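Local atomic coordinates of anopheles Plasmodium-responsive Leucine-rich repeat protein 1B (Anopheles gambiae, PDB entry 4XGO), a protein that probably takes part in the mosquito response to Plasmodium, its leucine-rich repeat domain belonging to a protein studied for its interaction with LRIM1. Residues Glu36-Thr48 / Leu62-Thr74. Sequence-based numbering, arbitrary orientation.
Sequences EEIDTNAFAYAHT and LPPHVFQNVPLLT
ND1 of H47 donates to the backbone O of N69 at 2.7 Å, the direct hydrogen bond of this contact. At 175° it is nearly straight, and the oxygen, approached on a lone pair, lies at the imidazole edge. Chi1 of -57° sets CG anti to the carbonyl carbon, and the ring's turn about CB-CG presents ND1.

Three waters add bridges. One donates to O of T40 and V66 and accepts from F43 N and N69 ND2; another lies between T40 OG1 and H65 N, accepting from the latter; a third links H47 O to L72 N. A CA-H...O contact, V66 CA to T40 O at 3.5 Å and 173° at the hydrogen, joins the backbones beside the first water.

Apolar packing lies on the inner side, where I38, F43, V66 and V70 are buried. I38 CG2 meets V66 CG2 at 3.8 Å, the side chains crossing near a right angle, while F43 CB reaches V70 CG1 at 3.9 Å.

These are successive coils of the leucine-rich repeat solenoid, the first running on from strand 35-38, the second between strands 51-53 and 75-77. F43 and F67 pack on L52, and F43 touches L15 of the second subunit.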
loop_
_atom_site.group_PDB
_atom_site.type_symbol
_atom_site.label_atom_id
_atom_site.label_comp_id
_atom_site.label_asym_id
_atom_site.label_seq_id
_atom_site.Cartn_x
_atom_site.Cartn_y
_atom_site.Cartn_z
ATOM N N GLU A 36 -6.506 -18.467 -2.570
ATOM C CA GLU A 36 -6.645 -18.057 -3.963
ATOM C C GLU A 36 -7.946 -18.598 -4.551
ATOM O O GLU A 36 -8.835 -17.836 -4.849
ATOM C CB GLU A 36 -5.437 -18.471 -4.791
ATOM C CG GLU A 36 -5.404 -17.811 -6.162
ATOM C CD GLU A 36 -4.267 -18.307 -7.038
ATOM O OE1 GLU A 36 -3.454 -19.152 -6.585
ATOM O OE2 GLU A 36 -4.198 -17.856 -8.200
ATOM N N GLU A 37 -8.089 -19.901 -4.700
ATOM C CA GLU A 37 -9.340 -20.438 -5.235
ATOM C C GLU A 37 -10.273 -20.816 -4.085
ATOM O O GLU A 37 -9.822 -21.255 -3.032
ATOM C CB GLU A 37 -9.084 -21.634 -6.161
ATOM C CG GLU A 37 -10.361 -22.235 -6.733
ATOM C CD GLU A 37 -10.115 -23.294 -7.794
ATOM O OE1 GLU A 37 -9.076 -23.994 -7.728
ATOM O OE2 GLU A 37 -10.977 -23.432 -8.697
ATOM N N ILE A 38 -11.571 -20.616 -4.286
ATOM C CA ILE A 38 -12.578 -21.103 -3.361
ATOM C C ILE A 38 -13.533 -22.007 -4.124
ATOM O O ILE A 38 -14.076 -21.601 -5.146
ATOM C CB ILE A 38 -13.398 -19.967 -2.751
ATOM C CG1 ILE A 38 -12.488 -19.004 -1.977
ATOM C CG2 ILE A 38 -14.469 -20.520 -1.818
ATOM C CD1 ILE A 38 -13.220 -17.795 -1.453
ATOM N N ASP A 39 -13.747 -23.217 -3.621
ATOM C CA ASP A 39 -14.708 -24.129 -4.241
ATOM C C ASP A 39 -16.126 -23.708 -3.897
ATOM O O ASP A 39 -16.375 -23.212 -2.806
ATOM C CB ASP A 39 -14.477 -25.560 -3.761
ATOM C CG ASP A 39 -13.235 -26.194 -4.359
ATOM O OD1 ASP A 39 -12.597 -25.587 -5.251
ATOM O OD2 ASP A 39 -12.905 -27.325 -3.937
ATOM N N THR A 40 -17.072 -23.942 -4.817
ATOM C CA THR A 40 -18.466 -23.572 -4.579
ATOM C C THR A 40 -19.004 -24.172 -3.291
ATOM O O THR A 40 -19.790 -23.538 -2.596
ATOM C CB THR A 40 -19.387 -24.004 -5.748
ATOM O OG1 THR A 40 -18.915 -23.430 -6.969
ATOM C CG2 THR A 40 -20.822 -23.531 -5.507
ATOM N N ASN A 41 -18.607 -25.406 -2.979
ATOM C CA ASN A 41 -19.084 -26.083 -1.771
ATOM C C ASN A 41 -18.182 -25.906 -0.548
ATOM O O ASN A 41 -18.292 -26.663 0.413
ATOM C CB ASN A 41 -19.317 -27.592 -2.039
ATOM C CG ASN A 41 -18.026 -28.360 -2.270
ATOM O OD1 ASN A 41 -16.963 -27.767 -2.433
ATOM N ND2 ASN A 41 -18.121 -29.698 -2.328
ATOM N N ALA A 42 -17.313 -24.894 -0.557
ATOM C CA ALA A 42 -16.328 -24.743 0.521
ATOM C C ALA A 42 -16.960 -24.736 1.906
ATOM O O ALA A 42 -16.372 -25.268 2.857
ATOM C CB ALA A 42 -15.514 -23.475 0.309
ATOM N N PHE A 43 -18.136 -24.117 2.029
ATOM C CA PHE A 43 -18.821 -23.995 3.313
ATOM C C PHE A 43 -19.956 -24.996 3.570
ATOM O O PHE A 43 -20.784 -24.797 4.471
ATOM C CB PHE A 43 -19.326 -22.560 3.502
ATOM C CG PHE A 43 -18.231 -21.529 3.388
ATOM C CD1 PHE A 43 -17.241 -21.457 4.343
ATOM C CD2 PHE A 43 -18.173 -20.670 2.301
ATOM C CE1 PHE A 43 -16.215 -20.524 4.245
ATOM C CE2 PHE A 43 -17.157 -19.730 2.196
ATOM C CZ PHE A 43 -16.177 -19.664 3.165
ATOM N N ALA A 44 -19.933 -26.109 2.845
ATOM C CA ALA A 44 -20.987 -27.133 2.927
ATOM C C ALA A 44 -21.223 -27.720 4.331
ATOM O O ALA A 44 -22.341 -28.146 4.651
ATOM C CB ALA A 44 -20.661 -28.249 1.949
ATOM N N TYR A 45 -20.167 -27.777 5.134
ATOM C CA TYR A 45 -20.214 -28.311 6.494
ATOM C C TYR A 45 -20.055 -27.236 7.568
ATOM O O TYR A 45 -19.657 -27.530 8.712
ATOM C CB TYR A 45 -19.118 -29.368 6.639
ATOM C CG TYR A 45 -19.266 -30.467 5.616
ATOM C CD1 TYR A 45 -20.175 -31.505 5.815
ATOM C CD2 TYR A 45 -18.526 -30.455 4.437
ATOM C CE1 TYR A 45 -20.328 -32.509 4.878
ATOM C CE2 TYR A 45 -18.672 -31.454 3.492
ATOM C CZ TYR A 45 -19.573 -32.480 3.717
ATOM O OH TYR A 45 -19.729 -33.483 2.783
ATOM N N ALA A 46 -20.374 -25.992 7.209
ATOM C CA ALA A 46 -20.170 -24.851 8.095
ATOM C C ALA A 46 -21.362 -23.902 8.041
ATOM O O ALA A 46 -21.198 -22.686 7.886
ATOM C CB ALA A 46 -18.889 -24.122 7.712
ATOM N N HIS A 47 -22.562 -24.457 8.197
ATOM C CA HIS A 47 -23.788 -23.671 8.080
ATOM C C HIS A 47 -24.032 -22.711 9.246
ATOM O O HIS A 47 -24.921 -21.857 9.165
ATOM C CB HIS A 47 -25.009 -24.586 7.914
ATOM C CG HIS A 47 -24.924 -25.521 6.749
ATOM N ND1 HIS A 47 -24.584 -25.109 5.478
ATOM C CD2 HIS A 47 -25.199 -26.849 6.652
ATOM C CE1 HIS A 47 -24.639 -26.138 4.650
ATOM N NE2 HIS A 47 -25.011 -27.207 5.336
ATOM N N THR A 48 -23.220 -22.808 10.296
ATOM C CA THR A 48 -23.367 -21.970 11.479
ATOM C C THR A 48 -22.776 -20.552 11.314
ATOM O O THR A 48 -23.038 -19.699 12.136
ATOM C CB THR A 48 -22.680 -22.622 12.697
ATOM O OG1 THR A 48 -21.329 -22.954 12.353
ATOM C CG2 THR A 48 -23.410 -23.893 13.134
ATOM N N LEU A 62 -15.246 -15.262 -7.014
ATOM C CA LEU A 62 -16.168 -15.948 -6.125
ATOM C C LEU A 62 -17.113 -16.815 -6.964
ATOM O O LEU A 62 -17.729 -16.302 -7.896
ATOM C CB LEU A 62 -17.019 -14.957 -5.345
ATOM C CG LEU A 62 -16.324 -14.026 -4.351
ATOM C CD1 LEU A 62 -17.358 -13.054 -3.810
ATOM C CD2 LEU A 62 -15.666 -14.778 -3.215
ATOM N N PRO A 63 -17.255 -18.101 -6.615
ATOM C CA PRO A 63 -18.301 -18.892 -7.282
ATOM C C PRO A 63 -19.691 -18.318 -6.975
ATOM O O PRO A 63 -19.937 -17.895 -5.856
ATOM C CB PRO A 63 -18.137 -20.289 -6.679
ATOM C CG PRO A 63 -16.809 -20.290 -6.002
ATOM C CD PRO A 63 -16.528 -18.881 -5.598
ATOM N N PRO A 64 -20.605 -18.298 -7.962
ATOM C CA PRO A 64 -21.890 -17.602 -7.752
ATOM C C PRO A 64 -22.723 -18.124 -6.579
ATOM O O PRO A 64 -23.450 -17.339 -5.953
ATOM C CB PRO A 64 -22.648 -17.795 -9.078
ATOM C CG PRO A 64 -21.723 -18.488 -10.012
ATOM C CD PRO A 64 -20.431 -18.804 -9.335
ATOM N N HIS A 65 -22.644 -19.424 -6.296
ATOM C CA HIS A 65 -23.460 -20.025 -5.232
ATOM C C HIS A 65 -22.660 -20.354 -3.959
ATOM O O HIS A 65 -23.118 -21.092 -3.095
ATOM C CB HIS A 65 -24.178 -21.279 -5.763
ATOM C CG HIS A 65 -25.019 -21.023 -6.979
ATOM N ND1 HIS A 65 -26.026 -20.080 -7.007
ATOM C CD2 HIS A 65 -25.000 -21.584 -8.208
ATOM C CE1 HIS A 65 -26.601 -20.086 -8.195
ATOM N NE2 HIS A 65 -25.989 -20.980 -8.946
ATOM N N VAL A 66 -21.469 -19.774 -3.816
ATOM C CA VAL A 66 -20.622 -20.090 -2.664
ATOM C C VAL A 66 -21.298 -19.785 -1.314
ATOM O O VAL A 66 -21.048 -20.495 -0.339
ATOM C CB VAL A 66 -19.251 -19.396 -2.752
ATOM C CG1 VAL A 66 -19.399 -17.885 -2.592
ATOM C CG2 VAL A 66 -18.276 -19.958 -1.721
ATOM N N PHE A 67 -22.170 -18.772 -1.264
ATOM C CA PHE A 67 -22.796 -18.365 -0.001
ATOM C C PHE A 67 -24.167 -18.992 0.283
ATOM O O PHE A 67 -24.778 -18.720 1.328
ATOM C CB PHE A 67 -22.844 -16.828 0.132
ATOM C CG PHE A 67 -21.485 -16.168 0.069
ATOM C CD1 PHE A 67 -20.421 -16.640 0.843
ATOM C CD2 PHE A 67 -21.254 -15.084 -0.779
ATOM C CE1 PHE A 67 -19.164 -16.056 0.768
ATOM C CE2 PHE A 67 -19.998 -14.495 -0.853
ATOM C CZ PHE A 67 -18.951 -14.969 -0.071
ATOM N N GLN A 68 -24.641 -19.851 -0.617
ATOM C CA GLN A 68 -25.851 -20.623 -0.353
ATOM C C GLN A 68 -25.713 -21.466 0.912
ATOM O O GLN A 68 -26.698 -21.699 1.612
ATOM C CB GLN A 68 -26.169 -21.536 -1.525
ATOM C CG GLN A 68 -26.531 -20.791 -2.775
ATOM C CD GLN A 68 -27.366 -21.650 -3.697
ATOM O OE1 GLN A 68 -26.986 -22.776 -4.017
ATOM N NE2 GLN A 68 -28.521 -21.142 -4.093
ATOM N N ASN A 69 -24.492 -21.903 1.213
ATOM C CA ASN A 69 -24.229 -22.698 2.406
ATOM C C ASN A 69 -24.133 -21.903 3.702
ATOM O O ASN A 69 -24.055 -22.510 4.780
ATOM C CB ASN A 69 -22.939 -23.500 2.230
ATOM C CG ASN A 69 -23.102 -24.672 1.280
ATOM O OD1 ASN A 69 -24.080 -25.425 1.363
ATOM N ND2 ASN A 69 -22.129 -24.852 0.387
ATOM N N VAL A 70 -24.135 -20.565 3.614
ATOM C CA VAL A 70 -24.074 -19.729 4.816
ATOM C C VAL A 70 -25.269 -18.757 4.918
ATOM O O VAL A 70 -25.101 -17.527 4.910
ATOM C CB VAL A 70 -22.700 -19.013 4.963
ATOM C CG1 VAL A 70 -21.609 -20.023 5.286
ATOM C CG2 VAL A 70 -22.321 -18.225 3.711
ATOM N N PRO A 71 -26.492 -19.302 5.091
ATOM C CA PRO A 71 -27.682 -18.437 5.065
ATOM C C PRO A 71 -27.841 -17.502 6.274
ATOM O O PRO A 71 -28.616 -16.543 6.210
ATOM C CB PRO A 71 -28.836 -19.440 4.983
ATOM C CG PRO A 71 -28.315 -20.640 5.689
ATOM C CD PRO A 71 -26.851 -20.712 5.338
ATOM N N LEU A 72 -27.078 -17.733 7.334
ATOM C CA LEU A 72 -27.140 -16.890 8.520
ATOM C C LEU A 72 -26.149 -15.725 8.453
ATOM O O LEU A 72 -26.045 -14.988 9.412
ATOM C CB LEU A 72 -26.847 -17.704 9.774
ATOM C CG LEU A 72 -27.745 -18.926 9.996
ATOM C CD1 LEU A 72 -27.353 -19.585 11.305
ATOM C CD2 LEU A 72 -29.213 -18.523 9.981
ATOM N N LEU A 73 -25.449 -15.583 7.327
ATOM C CA LEU A 73 -24.386 -14.582 7.178
ATOM C C LEU A 73 -24.913 -13.179 7.465
ATOM O O LEU A 73 -25.863 -12.727 6.825
ATOM C CB LEU A 73 -23.828 -14.672 5.757
ATOM C CG LEU A 73 -22.589 -13.860 5.421
ATOM C CD1 LEU A 73 -21.370 -14.411 6.122
ATOM C CD2 LEU A 73 -22.428 -13.858 3.914
ATOM N N THR A 74 -24.281 -12.492 8.416
ATOM C CA THR A 74 -24.601 -11.119 8.723
ATOM C C THR A 74 -23.445 -10.166 8.384
ATOM O O THR A 74 -23.703 -9.006 8.100
ATOM C CB THR A 74 -24.972 -10.920 10.201
ATOM O OG1 THR A 74 -23.840 -11.210 11.023
ATOM C CG2 THR A 74 -26.138 -11.827 10.601
HETATM O O HOH W 1 -20.077 -22.885 0.117
HETATM O O HOH W 2 -21.346 -21.446 -7.624
HETATM O O HOH W 3 -24.828 -19.447 7.807
#